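Side-chain contacts in alanine racemase (Actinobacillus succinogenes, PDB 3C3K), which is of unknown function but has a two-lobed periplasmic-binding-protein-like fold, as in LacI-type transcription regulators: residues B[112-117]-B[271-276]; B[106-111]-B[217-222]; B[198-203]-B[230-235]; B[240-245]-B[265-270]. All coordinates share one frame; numbering follows the deposited sequence.

Contact 1: residues B[112-117]-B[271-276]; sequences SEYVVD and FVRRQS
Phe271, in the middle of short strand 270-272, lays its side chain against Tyr114 and Val115 of helix 112-117, and it shows how one aromatic group can serve several neighbours along its length. At the base, Phe271 CB rests 3.6 Å from Tyr114 CE1, with Tyr114 CD1 slightly farther off. The next atom out, Phe271 CG, keeps to the same tyrosine carbon, 3.8 Å from Tyr114 CE1. Because CG is anti to the backbone N (chi1 -178°), the ring is thrown toward the helix. Its pairing with Tyr114 is an offset edge-to-face stack, in which the tyrosine gives its edge, the phenylalanine its face, and the planes stand 62° apart with centroids 5.6 Å from one another.

Strand 270-272 pairs antiparallel with strand 234-236, and this small two-stranded sheet lies against helix 108-121 in the C-terminal lobe of a periplasmic-binding-protein-like fold. Farther out, the two flanks of the Phe271 ring, CE1 and CE2, have different partners. At CE1 the ring meets Val115 CG2 at 4.0 Å, the methyl arriving at the ring edge near its plane. This methyl sits beside the backbone N of Val115, while the other branch, CG1, is anti to it. At the other flank Phe271 CE2 lies 3.7 Å above the guanidinium plane of Arg273, nearer its outer atoms than its centre. The Arg273 chain, extended from CG to NE, runs across Tyr114 nearly perpendicular, and its NH1 comes no closer than 4.0 Å to Tyr114 OH. Tyr114 also stacks edge-to-face with Trp269.

Contact 2: residues B[106-111]-B[217-222]; sequences IDDVAA and VGFDGV
Phe219 and Ile106 meet through unusual first torsions: the phenylalanine is turned off a staggered position (chi1 -144°), while Ile106 holds CG1 between its backbone N and carbonyl carbon (chi1 67°), the two side chains approaching head-on from the two segments. The place is the passage from the N-terminal to the C-terminal lobe of a periplasmic-binding-protein-like fold, where strand 102-105 gives way to helix 108-121. Ile106 CD1 reaches the ring edge in its plane, 3.7 Å from Phe219 CE1. From the first turn of the helix, Ala111 CB adds an apolar contact with Phe219 CZ at 4.0 Å.

Asp108 is the polar member of this buried group. Its OD1 lies 3.6 Å from Phe219 CZ, with carboxylate and ring planes 41° apart, but its strong partner is Arg142, which forms a salt bridge with it and a cation-pi contact with Phe219. The acid and the ring thus share one cation. The neighbouring Asp220 hydrogen-bonds a glycerol, probably from the crystallisation liquor, which may mark a pocket beside Phe219. Asp107 is the N-cap of the helix: Ala110 N donates to Asp107 OD1 over 3.0 Å, from above the carboxylate plane.

Contact 3: residues B[198-203]-B[230-235]; sequences GAIQAL and PALTTV
Ile200, on a helix, and Pro230, in an extended run that follows a cis peptide bond, bring their CA atoms within 8.0 Å, the nearest backbone approach of 198-203 and 230-235. Ile200 carries the contact with both of its branches. CG1 stands beside the backbone N (chi1 -69°), and the nearly straight second torsion carries CD1 out to the far chain. There the methyl lies 3.5 Å from Pro230 O, a carbonyl oxygen that takes its hydrogen bond from Thr228 OG1, and 4.0 Å from Leu232 CD1. The other branch, CG2, faces the proline ring more loosely, 4.3 Å from Pro230 CD. Leu232 turns its side chain toward the helix, with CG anti to its own backbone N, and meets Ile200 at a slant.

Val216 of strand 215-217 touches both Ile200 and Leu232, so the two residues close over the edge strand of the four-stranded parallel sheet. One residue along the helix, Gln201 turns elsewhere, and its NE2 hydrogen-bonds Gln226 O of the second subunit. A helix packed by an aliphatic side chain onto the connection beyond an edge strand fits the alpha/beta, Rossmann-like C-terminal lobe of the LacI-type periplasmic-binding-protein fold.

Contact 4: residues B[240-245]-B[265-270]; sequences EQIGMK and HLLPWK
Lys245 and His265 form the CH-pi part of this contact, and Leu267 against Gln241 and Ile242 forms the apolar part. In the first, Lys245 CE lies over one face of the imidazole, 3.6 Å from the centroid of the His265 ring and 27° off the ring normal. It is displaced toward the rim, which brings Lys245 CE within 3.3 Å of His265 CE1 and 3.4 Å of His265 ND1, a tight fit. The lysine reaches this place by folding: its chain bends at chi2 and again at chi3, the latter lying off a staggered value at 134°, and lies athwart the histidine. Lys245 NZ stays farther off, its nearest ring atom being His265 CE1 at 3.9 Å, so the methylene makes the closer touch.

In the apolar part a single methyl does the work. Leu267 CD1 settles on the helix backbone, 3.8 Å from Ile242 N, close to the carbonyl carbon of Gln241 that precedes it. It also lies 4.0 Å from Gln241 CB and at the same distance from Ile242 CG1. The leucine and isoleucine side chains lie side by side, pointing opposite ways. Val104 of strand 102-105 touches both Lys245 and Leu267, which places helix 239-254 over the border of the six-stranded parallel sheet of the N-terminal, Rossmann-like lobe.

With no hydrogen bond across it, the contact rests on dispersion and on the C-H groups of CE, which the adjacent ammonium would polarise toward the imidazole; the same charge would probably disfavour protonation of His265.

Contacts 2 and 3 are buried, contact 1 is partly so and contact 4 lies at the surface, and the chemistry follows: mainly aliphatic packing in contact 3, a phenylalanine with an ion-paired acid in contact 2, stacked aromatics beside an arginine in contact 1, and a lysine over a histidine in contact 4. Contacts 1 and 2 share helix 108-121, contact 2 at its start. Contacts 1 and 3 meet at the two-stranded sheet of 234-236 and 270-272, and just beyond its strands Arg274 N is probably hydrogen-bonded to Thr233 OG1. Contact 4 belongs to the other lobe, yet its segment 265-270 leads back to contact 1, with Trp269 against both Tyr114 and Ala111.

Contact 1: residues B[112-117]-B[271-276]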
loop_
_atom_site.group_PDB
_atom_site.type_symbol
_atom_site.label_atom_id
_atom_site.label_comp_id
_atom_site.label_asym_id
_atom_site.label_seq_id
_atom_site.Cartn_x
_atom_site.Cartn_y
_atom_site.Cartn_z
ATOM N N SER B 112 -9.062 11.755 18.447
ATOM C CA SER B 112 -8.780 10.733 19.424
ATOM C C SER B 112 -9.530 10.870 20.725
ATOM O O SER B 112 -9.900 9.868 21.292
ATOM C CB SER B 112 -7.286 10.511 19.650
ATOM O OG SER B 112 -6.700 11.753 19.590
ATOM N N GLU B 113 -9.815 12.098 21.178
ATOM C CA GLU B 113 -10.621 12.250 22.386
ATOM C C GLU B 113 -12.029 11.773 22.125
ATOM O O GLU B 113 -12.628 11.217 23.004
ATOM C CB GLU B 113 -10.634 13.717 22.913
ATOM C CG GLU B 113 -9.273 14.245 23.258
ATOM C CD GLU B 113 -9.321 15.673 23.776
ATOM O OE1 GLU B 113 -10.080 16.497 23.233
ATOM O OE2 GLU B 113 -8.556 15.968 24.698
ATOM N N TYR B 114 -12.566 12.067 20.941
ATOM C CA TYR B 114 -13.890 11.608 20.488
ATOM C C TYR B 114 -13.984 10.100 20.461
ATOM O O TYR B 114 -14.982 9.569 20.826
ATOM C CB TYR B 114 -14.189 12.066 19.054
ATOM C CG TYR B 114 -15.644 11.873 18.670
ATOM C CD1 TYR B 114 -16.083 10.706 18.064
ATOM C CD2 TYR B 114 -16.581 12.879 18.924
ATOM C CE1 TYR B 114 -17.444 10.535 17.700
ATOM C CE2 TYR B 114 -17.944 12.735 18.575
ATOM C CZ TYR B 114 -18.366 11.548 17.988
ATOM O OH TYR B 114 -19.692 11.444 17.640
ATOM N N VAL B 115 -12.956 9.435 19.965
ATOM C CA VAL B 115 -12.815 7.946 20.061
ATOM C C VAL B 115 -12.974 7.435 21.475
ATOM O O VAL B 115 -13.818 6.591 21.739
ATOM C CB VAL B 115 -11.527 7.462 19.423
ATOM C CG1 VAL B 115 -11.295 5.956 19.783
ATOM C CG2 VAL B 115 -11.595 7.718 17.856
ATOM N N VAL B 116 -12.189 7.974 22.396
ATOM C CA VAL B 116 -12.319 7.617 23.807
ATOM C C VAL B 116 -13.702 7.947 24.372
ATOM O O VAL B 116 -14.300 7.118 25.057
ATOM C CB VAL B 116 -11.250 8.280 24.654
ATOM C CG1 VAL B 116 -11.468 7.967 26.135
ATOM C CG2 VAL B 116 -9.886 7.799 24.203
ATOM N N ASP B 117 -14.240 9.113 24.064
ATOM C CA ASP B 117 -15.569 9.396 24.594
ATOM C C ASP B 117 -16.588 8.361 24.125
ATOM O O ASP B 117 -17.444 8.000 24.904
ATOM C CB ASP B 117 -16.083 10.780 24.207
ATOM C CG ASP B 117 -15.319 11.880 24.847
ATOM O OD1 ASP B 117 -14.536 11.649 25.796
ATOM O OD2 ASP B 117 -15.513 13.005 24.381
ATOM N N PHE B 271 -16.103 9.819 12.488
ATOM C CA PHE B 271 -16.038 8.571 13.246
ATOM C C PHE B 271 -17.001 7.678 12.594
ATOM O O PHE B 271 -18.155 7.996 12.545
ATOM C CB PHE B 271 -16.508 8.792 14.640
ATOM C CG PHE B 271 -16.428 7.606 15.500
ATOM C CD1 PHE B 271 -15.202 7.223 16.061
ATOM C CD2 PHE B 271 -17.578 6.900 15.844
ATOM C CE1 PHE B 271 -15.143 6.188 16.928
ATOM C CE2 PHE B 271 -17.526 5.837 16.728
ATOM C CZ PHE B 271 -16.313 5.470 17.259
ATOM N N VAL B 272 -16.509 6.601 12.032
ATOM C CA VAL B 272 -17.358 5.668 11.264
ATOM C C VAL B 272 -17.529 4.376 12.082
ATOM O O VAL B 272 -16.583 3.651 12.323
ATOM C CB VAL B 272 -16.745 5.391 9.877
ATOM C CG1 VAL B 272 -17.422 4.267 9.240
ATOM C CG2 VAL B 272 -16.789 6.674 9.003
ATOM N N ARG B 273 -18.754 4.148 12.540
ATOM C CA ARG B 273 -19.096 3.038 13.438
ATOM C C ARG B 273 -19.329 1.761 12.690
ATOM O O ARG B 273 -20.232 1.690 11.829
ATOM C CB ARG B 273 -20.368 3.334 14.199
ATOM C CG ARG B 273 -20.404 4.729 14.738
ATOM C CD ARG B 273 -21.841 5.245 15.000
ATOM N NE ARG B 273 -21.739 6.490 15.744
ATOM C CZ ARG B 273 -21.369 6.540 17.020
ATOM N NH1 ARG B 273 -21.262 7.714 17.622
ATOM N NH2 ARG B 273 -21.101 5.416 17.690
ATOM N N ARG B 274 -18.528 0.738 13.022
ATOM C CA ARG B 274 -18.814 -0.565 12.478
ATOM C C ARG B 274 -19.035 -1.612 13.571
ATOM O O ARG B 274 -19.226 -1.261 14.730
ATOM C CB ARG B 274 -17.743 -0.973 11.481
ATOM C CG ARG B 274 -17.555 0.122 10.422
ATOM C CD ARG B 274 -16.800 -0.389 9.216
ATOM N NE ARG B 274 -16.794 0.596 8.132
ATOM C CZ ARG B 274 -15.725 1.274 7.746
ATOM N NH1 ARG B 274 -14.541 1.092 8.352
ATOM N NH2 ARG B 274 -15.832 2.113 6.718
ATOM N N GLN B 275 -18.972 -2.879 13.210
ATOM C CA GLN B 275 -19.288 -3.953 14.130
ATOM C C GLN B 275 -18.218 -4.160 15.205
ATOM O O GLN B 275 -18.514 -4.679 16.255
ATOM C CB GLN B 275 -19.545 -5.227 13.335
ATOM C CG GLN B 275 -19.809 -6.496 14.191
ATOM C CD GLN B 275 -20.507 -7.599 13.381
ATOM O OE1 GLN B 275 -20.073 -7.918 12.237
ATOM N NE2 GLN B 275 -21.633 -8.134 13.927
ATOM N N SER B 276 -17.016 -3.673 14.975
ATOM C CA SER B 276 -15.884 -3.925 15.896
ATOM C C SER B 276 -15.990 -3.138 17.187
ATOM O O SER B 276 -15.274 -3.407 18.124
ATOM C CB SER B 276 -14.567 -3.594 15.205
ATOM O OG SER B 276 -14.407 -2.193 15.166
#

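Contact 2: residues B[106-111]-B[217-222]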
loop_
_atom_site.group_PDB
_atom_site.type_symbol
_atom_site.label_atom_id
_atom_site.label_comp_id
_atom_site.label_asym_id
_atom_site.label_seq_id
_atom_site.Cartn_x
_atom_site.Cartn_y
_atom_site.Cartn_z
ATOM N N ILE B 106 -6.068 16.646 9.411
ATOM C CA ILE B 106 -7.200 16.670 10.301
ATOM C C ILE B 106 -6.722 17.133 11.684
ATOM O O ILE B 106 -5.510 17.308 11.907
ATOM C CB ILE B 106 -7.836 15.242 10.446
ATOM C CG1 ILE B 106 -6.855 14.292 11.179
ATOM C CG2 ILE B 106 -8.303 14.737 9.064
ATOM C CD1 ILE B 106 -7.463 13.060 11.809
ATOM N N ASP B 107 -7.679 17.284 12.617
ATOM C CA ASP B 107 -7.357 17.560 14.020
ATOM C C ASP B 107 -7.258 16.225 14.793
ATOM O O ASP B 107 -8.251 15.675 15.212
ATOM C CB ASP B 107 -8.475 18.423 14.634
ATOM C CG ASP B 107 -8.201 18.814 16.068
ATOM O OD1 ASP B 107 -7.383 18.211 16.789
ATOM O OD2 ASP B 107 -8.847 19.746 16.517
ATOM N N ASP B 108 -6.045 15.751 15.021
ATOM C CA ASP B 108 -5.806 14.474 15.659
ATOM C C ASP B 108 -6.236 14.435 17.104
ATOM O O ASP B 108 -6.657 13.379 17.618
ATOM C CB ASP B 108 -4.354 14.089 15.512
ATOM C CG ASP B 108 -4.047 13.584 14.095
ATOM O OD1 ASP B 108 -4.682 12.599 13.749
ATOM O OD2 ASP B 108 -3.282 14.191 13.329
ATOM N N VAL B 109 -6.083 15.549 17.796
ATOM C CA VAL B 109 -6.489 15.581 19.223
ATOM C C VAL B 109 -7.966 15.477 19.347
ATOM O O VAL B 109 -8.409 14.673 20.121
ATOM C CB VAL B 109 -6.000 16.835 19.951
ATOM C CG1 VAL B 109 -6.480 16.832 21.458
ATOM C CG2 VAL B 109 -4.552 16.802 19.947
ATOM N N ALA B 110 -8.742 16.213 18.534
ATOM C CA ALA B 110 -10.200 16.120 18.647
ATOM C C ALA B 110 -10.710 14.722 18.264
ATOM O O ALA B 110 -11.596 14.192 18.945
ATOM C CB ALA B 110 -10.947 17.195 17.798
ATOM N N ALA B 111 -10.193 14.142 17.176
ATOM C CA ALA B 111 -10.589 12.783 16.778
ATOM C C ALA B 111 -10.277 11.755 17.853
ATOM O O ALA B 111 -11.113 10.917 18.084
ATOM C CB ALA B 111 -9.926 12.379 15.483
ATOM N N VAL B 217 -11.010 -0.130 17.736
ATOM C CA VAL B 217 -11.161 1.051 16.900
ATOM C C VAL B 217 -9.817 1.304 16.217
ATOM O O VAL B 217 -8.736 1.158 16.827
ATOM C CB VAL B 217 -11.639 2.309 17.712
ATOM C CG1 VAL B 217 -11.642 3.614 16.834
ATOM C CG2 VAL B 217 -12.999 2.031 18.330
ATOM N N GLY B 218 -9.879 1.602 14.927
ATOM C CA GLY B 218 -8.663 1.963 14.174
ATOM C C GLY B 218 -8.527 3.441 13.802
ATOM O O GLY B 218 -9.043 4.328 14.479
ATOM N N PHE B 219 -7.767 3.729 12.748
ATOM C CA PHE B 219 -7.550 5.119 12.329
ATOM C C PHE B 219 -7.218 5.189 10.841
ATOM O O PHE B 219 -6.410 4.414 10.354
ATOM C CB PHE B 219 -6.474 5.774 13.184
ATOM C CG PHE B 219 -6.713 7.236 13.481
ATOM C CD1 PHE B 219 -6.538 8.191 12.489
ATOM C CD2 PHE B 219 -7.085 7.653 14.745
ATOM C CE1 PHE B 219 -6.755 9.558 12.746
ATOM C CE2 PHE B 219 -7.315 9.045 15.034
ATOM C CZ PHE B 219 -7.135 10.000 13.992
ATOM N N ASP B 220 -7.929 6.047 10.126
ATOM C CA ASP B 220 -7.637 6.436 8.726
ATOM C C ASP B 220 -8.749 6.133 7.745
ATOM O O ASP B 220 -8.964 6.872 6.815
ATOM C CB ASP B 220 -6.334 5.854 8.179
ATOM C CG ASP B 220 -5.085 6.533 8.751
ATOM O OD1 ASP B 220 -5.163 7.537 9.453
ATOM O OD2 ASP B 220 -4.009 6.048 8.465
ATOM N N GLY B 221 -9.398 4.991 7.912
ATOM C CA GLY B 221 -10.540 4.642 7.055
ATOM C C GLY B 221 -10.037 4.122 5.724
ATOM O O GLY B 221 -10.536 4.523 4.710
ATOM N N VAL B 222 -8.990 3.273 5.730
ATOM C CA VAL B 222 -8.449 2.645 4.502
ATOM C C VAL B 222 -9.203 1.329 4.219
ATOM O O VAL B 222 -10.033 0.929 5.035
ATOM C CB VAL B 222 -6.915 2.498 4.535
ATOM C CG1 VAL B 222 -6.257 3.871 4.453
ATOM C CG2 VAL B 222 -6.428 1.744 5.868
#

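Contact 3: residues B[198-203]-B[230-235]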
loop_
_atom_site.group_PDB
_atom_site.type_symbol
_atom_site.label_atom_id
_atom_site.label_comp_id
_atom_site.label_asym_id
_atom_site.label_seq_id
_atom_site.Cartn_x
_atom_site.Cartn_y
_atom_site.Cartn_z
ATOM N N GLY B 198 -4.654 -6.374 12.849
ATOM C CA GLY B 198 -3.820 -7.342 13.584
ATOM C C GLY B 198 -4.350 -7.519 14.992
ATOM O O GLY B 198 -4.331 -8.625 15.564
ATOM N N ALA B 199 -4.874 -6.436 15.561
ATOM C CA ALA B 199 -5.484 -6.592 16.873
ATOM C C ALA B 199 -6.696 -7.552 16.813
ATOM O O ALA B 199 -6.803 -8.457 17.630
ATOM C CB ALA B 199 -5.809 -5.248 17.478
ATOM N N ILE B 200 -7.564 -7.378 15.821
ATOM C CA ILE B 200 -8.717 -8.232 15.587
ATOM C C ILE B 200 -8.278 -9.699 15.387
ATOM O O ILE B 200 -8.823 -10.630 16.004
ATOM C CB ILE B 200 -9.503 -7.751 14.326
ATOM C CG1 ILE B 200 -10.180 -6.402 14.615
ATOM C CG2 ILE B 200 -10.499 -8.838 13.872
ATOM C CD1 ILE B 200 -11.183 -5.851 13.508
ATOM N N GLN B 201 -7.250 -9.912 14.585
ATOM C CA GLN B 201 -6.687 -11.259 14.481
ATOM C C GLN B 201 -6.193 -11.877 15.798
ATOM O O GLN B 201 -6.522 -13.023 16.121
ATOM C CB GLN B 201 -5.560 -11.297 13.477
ATOM C CG GLN B 201 -5.160 -12.747 13.250
ATOM C CD GLN B 201 -4.338 -12.994 12.032
ATOM O OE1 GLN B 201 -3.197 -13.462 12.126
ATOM N NE2 GLN B 201 -4.944 -12.786 10.866
ATOM N N ALA B 202 -5.400 -11.161 16.582
ATOM C CA ALA B 202 -4.945 -11.725 17.877
ATOM C C ALA B 202 -6.101 -11.954 18.847
ATOM O O ALA B 202 -6.155 -12.943 19.617
ATOM C CB ALA B 202 -3.961 -10.760 18.523
ATOM N N LEU B 203 -7.032 -11.046 18.846
ATOM C CA LEU B 203 -8.190 -11.141 19.734
ATOM C C LEU B 203 -9.011 -12.437 19.443
ATOM O O LEU B 203 -9.359 -13.217 20.354
ATOM C CB LEU B 203 -9.053 -9.888 19.568
ATOM C CG LEU B 203 -8.533 -8.637 20.334
ATOM C CD1 LEU B 203 -9.432 -7.507 20.044
ATOM C CD2 LEU B 203 -8.474 -8.847 21.869
ATOM N N PRO B 230 -14.973 -8.719 12.619
ATOM C CA PRO B 230 -15.974 -7.775 12.240
ATOM C C PRO B 230 -15.327 -6.584 11.475
ATOM O O PRO B 230 -14.129 -6.278 11.614
ATOM C CB PRO B 230 -16.486 -7.241 13.587
ATOM C CG PRO B 230 -15.363 -7.545 14.551
ATOM C CD PRO B 230 -14.779 -8.796 14.089
ATOM N N ALA B 231 -16.141 -5.911 10.687
ATOM C CA ALA B 231 -15.681 -4.666 10.039
ATOM C C ALA B 231 -15.265 -3.693 11.127
ATOM O O ALA B 231 -15.840 -3.702 12.194
ATOM C CB ALA B 231 -16.754 -4.068 9.211
ATOM N N LEU B 232 -14.319 -2.809 10.775
ATOM C CA LEU B 232 -13.559 -2.031 11.725
ATOM C C LEU B 232 -14.059 -0.607 11.881
ATOM O O LEU B 232 -14.059 0.140 10.915
ATOM C CB LEU B 232 -12.046 -2.071 11.309
ATOM C CG LEU B 232 -11.224 -1.191 12.201
ATOM C CD1 LEU B 232 -11.192 -1.872 13.601
ATOM C CD2 LEU B 232 -9.837 -1.019 11.532
ATOM N N THR B 233 -14.578 -0.272 13.078
ATOM C CA THR B 233 -14.767 1.098 13.461
ATOM C C THR B 233 -13.461 1.863 13.368
ATOM O O THR B 233 -12.383 1.395 13.754
ATOM C CB THR B 233 -15.328 1.207 14.851
ATOM O OG1 THR B 233 -16.577 0.534 14.884
ATOM C CG2 THR B 233 -15.528 2.705 15.306
ATOM N N THR B 234 -13.545 3.058 12.851
ATOM C CA THR B 234 -12.336 3.795 12.577
ATOM C C THR B 234 -12.605 5.277 12.537
ATOM O O THR B 234 -13.774 5.732 12.511
ATOM C CB THR B 234 -11.709 3.297 11.253
ATOM O OG1 THR B 234 -10.420 3.898 11.070
ATOM C CG2 THR B 234 -12.641 3.578 10.021
ATOM N N VAL B 235 -11.514 6.036 12.570
ATOM C CA VAL B 235 -11.570 7.451 12.243
ATOM C C VAL B 235 -11.240 7.654 10.761
ATOM O O VAL B 235 -10.089 7.514 10.364
ATOM C CB VAL B 235 -10.631 8.305 13.145
ATOM C CG1 VAL B 235 -10.758 9.739 12.813
ATOM C CG2 VAL B 235 -10.943 8.080 14.592
#

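Contact 4: residues B[240-245]-B[265-270]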
loop_
_atom_site.group_PDB
_atom_site.type_symbol
_atom_site.label_atom_id
_atom_site.label_comp_id
_atom_site.label_asym_id
_atom_site.label_seq_id
_atom_site.Cartn_x
_atom_site.Cartn_y
_atom_site.Cartn_z
ATOM N N GLU B 240 -7.719 11.376 0.065
ATOM C CA GLU B 240 -7.604 11.998 -1.238
ATOM C C GLU B 240 -7.725 13.525 -1.249
ATOM O O GLU B 240 -6.932 14.184 -1.919
ATOM C CB GLU B 240 -8.588 11.381 -2.210
ATOM C CG GLU B 240 -8.189 11.545 -3.638
ATOM C CD GLU B 240 -9.030 10.659 -4.576
ATOM O OE1 GLU B 240 -9.033 9.422 -4.410
ATOM O OE2 GLU B 240 -9.724 11.207 -5.454
ATOM N N GLN B 241 -8.732 14.081 -0.571
ATOM C CA GLN B 241 -8.883 15.551 -0.390
ATOM C C GLN B 241 -7.680 16.214 0.283
ATOM O O GLN B 241 -7.286 17.287 -0.122
ATOM C CB GLN B 241 -10.186 15.915 0.372
ATOM C CG GLN B 241 -11.506 15.481 -0.385
ATOM C CD GLN B 241 -12.816 16.128 0.142
ATOM O OE1 GLN B 241 -13.712 16.492 -0.643
ATOM N NE2 GLN B 241 -12.932 16.267 1.473
ATOM N N ILE B 242 -7.086 15.581 1.290
ATOM C CA ILE B 242 -5.791 16.019 1.811
ATOM C C ILE B 242 -4.713 16.198 0.746
ATOM O O ILE B 242 -4.097 17.248 0.699
ATOM C CB ILE B 242 -5.327 15.114 2.983
ATOM C CG1 ILE B 242 -6.296 15.247 4.152
ATOM C CG2 ILE B 242 -3.841 15.438 3.455
ATOM C CD1 ILE B 242 -6.023 14.236 5.189
ATOM N N GLY B 243 -4.478 15.198 -0.104
ATOM C CA GLY B 243 -3.509 15.350 -1.222
ATOM C C GLY B 243 -3.934 16.392 -2.267
ATOM O O GLY B 243 -3.115 17.177 -2.741
ATOM N N MET B 244 -5.204 16.420 -2.645
ATOM C CA MET B 244 -5.610 17.391 -3.681
ATOM C C MET B 244 -5.384 18.814 -3.136
ATOM O O MET B 244 -4.891 19.701 -3.855
ATOM C CB MET B 244 -7.072 17.175 -4.045
ATOM C CG MET B 244 -7.406 15.835 -4.681
ATOM S SD MET B 244 -9.197 15.539 -5.017
ATOM C CE MET B 244 -9.774 15.736 -3.460
ATOM N N LYS B 245 -5.672 19.002 -1.844
ATOM C CA LYS B 245 -5.577 20.329 -1.222
ATOM C C LYS B 245 -4.126 20.695 -1.069
ATOM O O LYS B 245 -3.755 21.858 -1.281
ATOM C CB LYS B 245 -6.394 20.386 0.116
ATOM C CG LYS B 245 -6.405 21.798 0.856
ATOM C CD LYS B 245 -6.894 22.904 -0.094
ATOM C CE LYS B 245 -7.912 23.819 0.520
ATOM N NZ LYS B 245 -8.591 24.667 -0.543
ATOM N N HIS B 265 -4.807 24.350 6.799
ATOM C CA HIS B 265 -6.165 23.826 6.624
ATOM C C HIS B 265 -6.423 22.573 7.474
ATOM O O HIS B 265 -5.581 21.661 7.535
ATOM C CB HIS B 265 -6.435 23.445 5.173
ATOM C CG HIS B 265 -6.530 24.603 4.248
ATOM N ND1 HIS B 265 -7.734 25.029 3.731
ATOM C CD2 HIS B 265 -5.585 25.439 3.746
ATOM C CE1 HIS B 265 -7.533 26.077 2.943
ATOM N NE2 HIS B 265 -6.238 26.345 2.922
ATOM N N LEU B 266 -7.578 22.549 8.133
ATOM C CA LEU B 266 -8.030 21.394 8.872
ATOM C C LEU B 266 -9.219 20.900 8.126
ATOM O O LEU B 266 -10.165 21.630 7.973
ATOM C CB LEU B 266 -8.459 21.762 10.277
ATOM C CG LEU B 266 -7.301 21.834 11.297
ATOM C CD1 LEU B 266 -7.937 22.203 12.615
ATOM C CD2 LEU B 266 -6.533 20.596 11.445
ATOM N N LEU B 267 -9.164 19.671 7.648
ATOM C CA LEU B 267 -10.290 19.011 6.975
ATOM C C LEU B 267 -11.038 18.078 7.967
ATOM O O LEU B 267 -10.426 17.576 8.943
ATOM C CB LEU B 267 -9.815 18.240 5.712
ATOM C CG LEU B 267 -9.101 19.035 4.608
ATOM C CD1 LEU B 267 -8.975 18.169 3.397
ATOM C CD2 LEU B 267 -9.816 20.362 4.171
ATOM N N PRO B 268 -12.382 17.917 7.788
ATOM C CA PRO B 268 -13.165 17.143 8.792
ATOM C C PRO B 268 -12.849 15.665 8.752
ATOM O O PRO B 268 -12.771 15.113 7.684
ATOM C CB PRO B 268 -14.661 17.341 8.391
ATOM C CG PRO B 268 -14.686 18.221 7.135
ATOM C CD PRO B 268 -13.212 18.461 6.681
ATOM N N TRP B 269 -12.666 15.050 9.925
ATOM C CA TRP B 269 -12.636 13.595 10.083
ATOM C C TRP B 269 -14.022 13.103 10.436
ATOM O O TRP B 269 -14.819 13.866 10.960
ATOM C CB TRP B 269 -11.666 13.218 11.199
ATOM C CG TRP B 269 -11.962 13.938 12.473
ATOM C CD1 TRP B 269 -11.425 15.124 12.887
ATOM C CD2 TRP B 269 -12.886 13.530 13.496
ATOM N NE1 TRP B 269 -11.964 15.491 14.094
ATOM C CE2 TRP B 269 -12.849 14.514 14.499
ATOM C CE3 TRP B 269 -13.737 12.417 13.657
ATOM C CZ2 TRP B 269 -13.642 14.441 15.651
ATOM C CZ3 TRP B 269 -14.547 12.334 14.808
ATOM C CH2 TRP B 269 -14.508 13.357 15.780
ATOM N N LYS B 270 -14.295 11.828 10.226
ATOM C CA LYS B 270 -15.575 11.268 10.614
ATOM C C LYS B 270 -15.341 9.996 11.414
ATOM O O LYS B 270 -14.506 9.165 11.052
ATOM C CB LYS B 270 -16.473 11.013 9.363
ATOM C CG LYS B 270 -17.924 10.704 9.740
ATOM C CD LYS B 270 -18.890 10.297 8.558
ATOM C CE LYS B 270 -20.421 10.619 8.908
ATOM N NZ LYS B 270 -21.159 11.316 7.697
#